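Peptidoglycan synthetase penicillin-binding protein 3 (Bifidobacterium adolescentis, PDB 4YE5) probably acts as a membrane-bound transpeptidase of the penicillin-binding protein family, binding penicillin and cross-linking peptidoglycan. Local coordinates at residues 502-507 with 533-538; 242-247 with 520-525. One frame throughout, in Å; residues are numbered along the deposited sequence.

Contact 1. Residues 502-507 with 533-538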
loop_
_atom_site.group_PDB
_atom_site.type_symbol
_atom_site.label_atom_id
_atom_site.label_comp_id
_atom_site.label_asym_id
_atom_site.label_seq_id
_atom_site.Cartn_x
_atom_site.Cartn_y
_atom_site.Cartn_z
ATOM N N ILE A 502 1.019 -0.643 25.924
ATOM C CA ILE A 502 2.119 -1.333 25.270
ATOM C C ILE A 502 1.655 -1.921 23.941
ATOM O O ILE A 502 0.457 -2.050 23.700
ATOM C CB ILE A 502 2.654 -2.497 26.146
ATOM C CG1 ILE A 502 1.591 -3.584 26.276
ATOM C CG2 ILE A 502 3.070 -1.993 27.560
ATOM C CD1 ILE A 502 2.144 -5.000 26.150
ATOM N N ILE A 503 2.607 -2.243 23.068
ATOM C CA ILE A 503 2.321 -3.092 21.934
ATOM C C ILE A 503 2.966 -4.436 22.211
ATOM O O ILE A 503 3.967 -4.509 22.937
ATOM C CB ILE A 503 2.895 -2.535 20.625
ATOM C CG1 ILE A 503 4.345 -2.119 20.839
ATOM C CG2 ILE A 503 2.063 -1.325 20.163
ATOM C CD1 ILE A 503 5.196 -2.261 19.648
ATOM N N SER A 504 2.361 -5.481 21.655
ATOM C CA SER A 504 2.947 -6.811 21.533
ATOM C C SER A 504 3.316 -6.988 20.063
ATOM O O SER A 504 2.452 -6.860 19.195
ATOM C CB SER A 504 1.887 -7.855 21.909
ATOM O OG SER A 504 2.267 -9.186 21.587
ATOM N N ASP A 505 4.586 -7.269 19.770
ATOM C CA ASP A 505 4.988 -7.512 18.384
ATOM C C ASP A 505 5.621 -8.876 18.239
ATOM O O ASP A 505 6.120 -9.457 19.210
ATOM C CB ASP A 505 5.850 -6.379 17.764
ATOM C CG ASP A 505 7.177 -6.130 18.492
ATOM O OD1 ASP A 505 7.442 -6.761 19.523
ATOM O OD2 ASP A 505 7.972 -5.261 18.028
ATOM N N TYR A 506 5.586 -9.398 17.024
ATOM C CA TYR A 506 6.036 -10.758 16.800
ATOM C C TYR A 506 6.277 -10.879 15.320
ATOM O O TYR A 506 5.441 -10.468 14.530
ATOM C CB TYR A 506 4.945 -11.754 17.249
ATOM C CG TYR A 506 5.457 -13.160 17.584
ATOM C CD1 TYR A 506 5.676 -14.115 16.578
ATOM C CD2 TYR A 506 5.688 -13.542 18.908
ATOM C CE1 TYR A 506 6.136 -15.433 16.904
ATOM C CE2 TYR A 506 6.147 -14.843 19.232
ATOM C CZ TYR A 506 6.362 -15.777 18.228
ATOM O OH TYR A 506 6.818 -17.064 18.563
ATOM N N SER A 507 7.428 -11.419 14.943
ATOM C CA SER A 507 7.752 -11.562 13.546
ATOM C C SER A 507 8.306 -12.964 13.325
ATOM O O SER A 507 9.223 -13.408 14.023
ATOM C CB SER A 507 8.737 -10.477 13.112
ATOM O OG SER A 507 8.948 -10.533 11.711
ATOM N N LEU A 533 2.358 -11.514 24.886
ATOM C CA LEU A 533 2.786 -12.430 23.816
ATOM C C LEU A 533 1.664 -12.773 22.823
ATOM O O LEU A 533 1.800 -13.662 21.984
ATOM C CB LEU A 533 3.357 -13.717 24.434
ATOM C CG LEU A 533 4.766 -13.470 24.992
ATOM C CD1 LEU A 533 5.090 -14.442 26.087
ATOM C CD2 LEU A 533 5.806 -13.555 23.860
ATOM N N THR A 534 0.557 -12.055 22.922
ATOM C CA THR A 534 -0.611 -12.326 22.093
ATOM C C THR A 534 -0.306 -12.252 20.584
ATOM O O THR A 534 -0.908 -12.974 19.795
ATOM C CB THR A 534 -1.773 -11.375 22.463
ATOM O OG1 THR A 534 -2.075 -11.529 23.859
ATOM C CG2 THR A 534 -3.034 -11.717 21.674
ATOM N N ALA A 535 0.626 -11.398 20.177
ATOM C CA ALA A 535 0.922 -11.314 18.742
ATOM C C ALA A 535 1.454 -12.633 18.158
ATOM O O ALA A 535 1.265 -12.901 16.979
ATOM C CB ALA A 535 1.867 -10.144 18.421
ATOM N N GLY A 536 2.092 -13.458 18.986
ATOM C CA GLY A 536 2.594 -14.759 18.536
ATOM C C GLY A 536 1.572 -15.702 17.898
ATOM O O GLY A 536 1.719 -16.083 16.745
ATOM N N PRO A 537 0.534 -16.101 18.649
ATOM C CA PRO A 537 -0.488 -17.007 18.088
ATOM C C PRO A 537 -1.168 -16.384 16.863
ATOM O O PRO A 537 -1.576 -17.097 15.964
ATOM C CB PRO A 537 -1.501 -17.131 19.231
ATOM C CG PRO A 537 -0.646 -16.919 20.505
ATOM C CD PRO A 537 0.327 -15.837 20.084
ATOM N N VAL A 538 -1.280 -15.061 16.837
ATOM C CA VAL A 538 -1.867 -14.382 15.678
ATOM C C VAL A 538 -0.993 -14.589 14.435
ATOM O O VAL A 538 -1.519 -14.875 13.376
ATOM C CB VAL A 538 -2.164 -12.880 15.971
ATOM C CG1 VAL A 538 -2.871 -12.185 14.758
ATOM C CG2 VAL A 538 -3.032 -12.765 17.238
#
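Gly536 lies flat against the phenol ring of Tyr506: its CA stands 3.4 Å from the ring centroid and 14° off the ring normal, which makes this a CH-pi contact over the centre of one face. Tyr506 CB meets the methyl of Ala535 at 3.7 Å, so the side chain touches two successive residues of helix 535-549. With CG of Tyr506 anti to the backbone N (chi1 -157°), the ring swings out from the strand and lies over the helix backbone.

Two residues earlier, and so on the same side of the strand, Ser504 supplies the polar part. Its OG accepts the N-H of Ala535 at 3.1 Å, with an angle of 159° at the hydrogen, and is also hydrogen-bonded to the carbonyl of Gly532; the hydroxyl is thus gripped twice, in a buried setting. The turn that presents Ala535 and Gly536 is closed by a bond of 3.0 Å from Gly536 N to Leu533 O. Further out, Tyr506 packs on Ala485 and Ser487 of strand 484-492, while Val538 reaches helix 221-238. The whole is the packing of the C-terminal helix 535-549 on the central antiparallel sheet, as expected of the penicillin-binding transpeptidase fold.

Contact 2. Residues 242-247 with 520-525; sequences WGIAMV and TVVLKD
The aliphatic chain of Lys524 lies over the indole face of Trp242 in the antiparallel sheet of the transpeptidase domain, where strands 242-249 and 517-524 are neighbours despite some 270 intervening residues. The axes of the paired segments approach to 4.8 Å and run at 173°, close to exactly antiparallel. Lys524 CB sits over one face of the indole, 3.8 Å from the centroid of the five-membered ring, a CH-pi contact, and its extended chain carries CD to 3.3 Å from Trp242 NE1. Lys524 NZ is hydrogen-bonded to Ala493 O. For Trp242, chi1 of 52° sets CG between the backbone N and the carbonyl carbon, turning the indole across toward the partner strand, while Arg277 adds a cation-pi contact.

The six-membered end of the indole lies beside Val522, with CZ3 at 3.9 Å from Val522 CG1. Ile244 runs alongside the same valine, pointing the same way, and brings CG1 to 3.8 Å from Val522 CB. Val522 thus touches both Trp242 and Ile244 on one face of the sheet; helix 408-419 packs on that face through Val408, against Ile244. On the other face segment 242-247 offers Ala245 CB and the CA of Gly243, met by Val521 CG2 and Leu523 CD2; helix 535-549 meets Val521 there.

Underneath, Ile244 and Val522 form a hydrogen-bonded pair with bonds in both directions, as do Met246 (selenomethionine) and Thr520. The bond from Ile244 N to Val522 O measures 2.9 Å, and that same carbonyl oxygen also receives a CA-H...O contact from Gly243 CA at 3.3 Å.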
loop_
_atom_site.group_PDB
_atom_site.type_symbol
_atom_site.label_atom_id
_atom_site.label_comp_id
_atom_site.label_asym_id
_atom_site.label_seq_id
_atom_site.Cartn_x
_atom_site.Cartn_y
_atom_site.Cartn_z
ATOM N N TRP A 242 -5.917 -1.927 18.704
ATOM C CA TRP A 242 -5.795 -2.076 17.254
ATOM C C TRP A 242 -4.789 -3.164 16.977
ATOM O O TRP A 242 -4.051 -3.564 17.880
ATOM C CB TRP A 242 -5.402 -0.764 16.516
ATOM C CG TRP A 242 -4.161 0.009 17.021
ATOM C CD1 TRP A 242 -4.176 1.236 17.648
ATOM C CD2 TRP A 242 -2.764 -0.350 16.886
ATOM N NE1 TRP A 242 -2.888 1.635 17.927
ATOM C CE2 TRP A 242 -2.009 0.698 17.462
ATOM C CE3 TRP A 242 -2.086 -1.445 16.344
ATOM C CZ2 TRP A 242 -0.609 0.668 17.522
ATOM C CZ3 TRP A 242 -0.684 -1.470 16.396
ATOM C CH2 TRP A 242 0.032 -0.419 16.998
ATOM N N GLY A 243 -4.788 -3.666 15.746
ATOM C CA GLY A 243 -3.812 -4.663 15.343
ATOM C C GLY A 243 -3.437 -4.394 13.898
ATOM O O GLY A 243 -4.272 -3.914 13.120
ATOM N N ILE A 244 -2.183 -4.663 13.548
ATOM C CA ILE A 244 -1.750 -4.563 12.149
ATOM C C ILE A 244 -0.930 -5.807 11.827
ATOM O O ILE A 244 -0.363 -6.424 12.721
ATOM C CB ILE A 244 -0.922 -3.273 11.885
ATOM C CG1 ILE A 244 0.438 -3.342 12.546
ATOM C CG2 ILE A 244 -1.666 -1.997 12.352
ATOM C CD1 ILE A 244 1.132 -1.955 12.707
ATOM N N ALA A 245 -0.882 -6.194 10.556
ATOM C CA ALA A 245 -0.191 -7.417 10.162
ATOM C C ALA A 245 0.317 -7.247 8.759
ATOM O O ALA A 245 -0.298 -6.536 7.947
ATOM C CB ALA A 245 -1.143 -8.616 10.198
HETATM N N MSE A 246 1.417 -7.921 8.459
HETATM C CA MSE A 246 2.022 -7.842 7.136
HETATM C C MSE A 246 2.553 -9.200 6.742
HETATM O O MSE A 246 3.087 -9.922 7.589
HETATM C CB MSE A 246 3.185 -6.842 7.162
HETATM C CG MSE A 246 3.898 -6.718 5.853
HETATM SE SE MSE A 246 5.208 -5.316 6.070
HETATM C CE MSE A 246 5.761 -5.181 4.259
ATOM N N VAL A 247 2.410 -9.555 5.467
ATOM C CA VAL A 247 3.001 -10.783 4.953
ATOM C C VAL A 247 3.918 -10.427 3.786
ATOM O O VAL A 247 3.483 -9.780 2.827
ATOM C CB VAL A 247 1.919 -11.789 4.446
ATOM C CG1 VAL A 247 2.608 -13.019 3.820
ATOM C CG2 VAL A 247 0.977 -12.208 5.574
ATOM N N THR A 520 4.566 -10.468 10.144
ATOM C CA THR A 520 4.749 -9.683 11.346
ATOM C C THR A 520 3.400 -9.187 11.837
ATOM O O THR A 520 2.575 -8.745 11.043
ATOM C CB THR A 520 5.666 -8.481 11.071
ATOM O OG1 THR A 520 6.933 -8.947 10.587
ATOM C CG2 THR A 520 5.886 -7.670 12.354
ATOM N N VAL A 521 3.178 -9.258 13.144
ATOM C CA VAL A 521 1.940 -8.779 13.751
ATOM C C VAL A 521 2.274 -7.834 14.908
ATOM O O VAL A 521 3.196 -8.100 15.680
ATOM C CB VAL A 521 1.070 -9.951 14.260
ATOM C CG1 VAL A 521 -0.120 -9.430 15.136
ATOM C CG2 VAL A 521 0.520 -10.751 13.081
ATOM N N VAL A 522 1.546 -6.723 15.002
ATOM C CA VAL A 522 1.673 -5.794 16.127
ATOM C C VAL A 522 0.289 -5.501 16.681
ATOM O O VAL A 522 -0.597 -5.098 15.927
ATOM C CB VAL A 522 2.328 -4.457 15.676
ATOM C CG1 VAL A 522 2.559 -3.558 16.874
ATOM C CG2 VAL A 522 3.655 -4.739 14.930
ATOM N N LEU A 523 0.097 -5.705 17.986
ATOM C CA LEU A 523 -1.192 -5.448 18.641
ATOM C C LEU A 523 -0.986 -4.471 19.774
ATOM O O LEU A 523 -0.024 -4.598 20.535
ATOM C CB LEU A 523 -1.776 -6.754 19.239
ATOM C CG LEU A 523 -1.860 -7.958 18.297
ATOM C CD1 LEU A 523 -2.323 -9.190 19.099
ATOM C CD2 LEU A 523 -2.830 -7.694 17.135
ATOM N N LYS A 524 -1.890 -3.508 19.902
ATOM C CA LYS A 524 -1.825 -2.549 21.000
ATOM C C LYS A 524 -2.735 -2.966 22.140
ATOM O O LYS A 524 -3.915 -3.222 21.931
ATOM C CB LYS A 524 -2.189 -1.133 20.542
ATOM C CG LYS A 524 -2.074 -0.092 21.695
ATOM C CD LYS A 524 -2.226 1.359 21.191
ATOM C CE LYS A 524 -2.273 2.327 22.396
ATOM N NZ LYS A 524 -2.065 3.768 21.992
ATOM N N ASP A 525 -2.162 -3.048 23.334
ATOM C CA ASP A 525 -2.893 -3.421 24.536
ATOM C C ASP A 525 -3.763 -4.686 24.406
ATOM O O ASP A 525 -4.955 -4.647 24.735
ATOM C CB ASP A 525 -3.754 -2.235 24.989
ATOM C CG ASP A 525 -2.912 -1.079 25.532
ATOM O OD1 ASP A 525 -1.828 -1.340 26.099
ATOM O OD2 ASP A 525 -3.339 0.092 25.404
#

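In the fold
Both contacts are buried, their centres about 7 Å apart on the same five-stranded sheet. Contact 2 joins two neighbouring strands edge to edge through backbone hydrogen bonds, most regular at Ile244-Val522 and Met246-Thr520, whereas contact 1 joins a strand to helix 535-549 on one face through a side-chain hydroxyl and a ring. They meet between strands 501-510 and 517-524: Ser504 N is probably hydrogen-bonded to Leu523 O at 2.8 Å, and Ser507 OG probably to Thr520 OG1, which also bonds Thr412 OG1. The helix of contact 1 also covers Val521 of contact 2, through Ala535 and Thr539; the face bearing Trp242 and Ile244 is the other one. Contact 2 buries more surface, 461 against 268 Å².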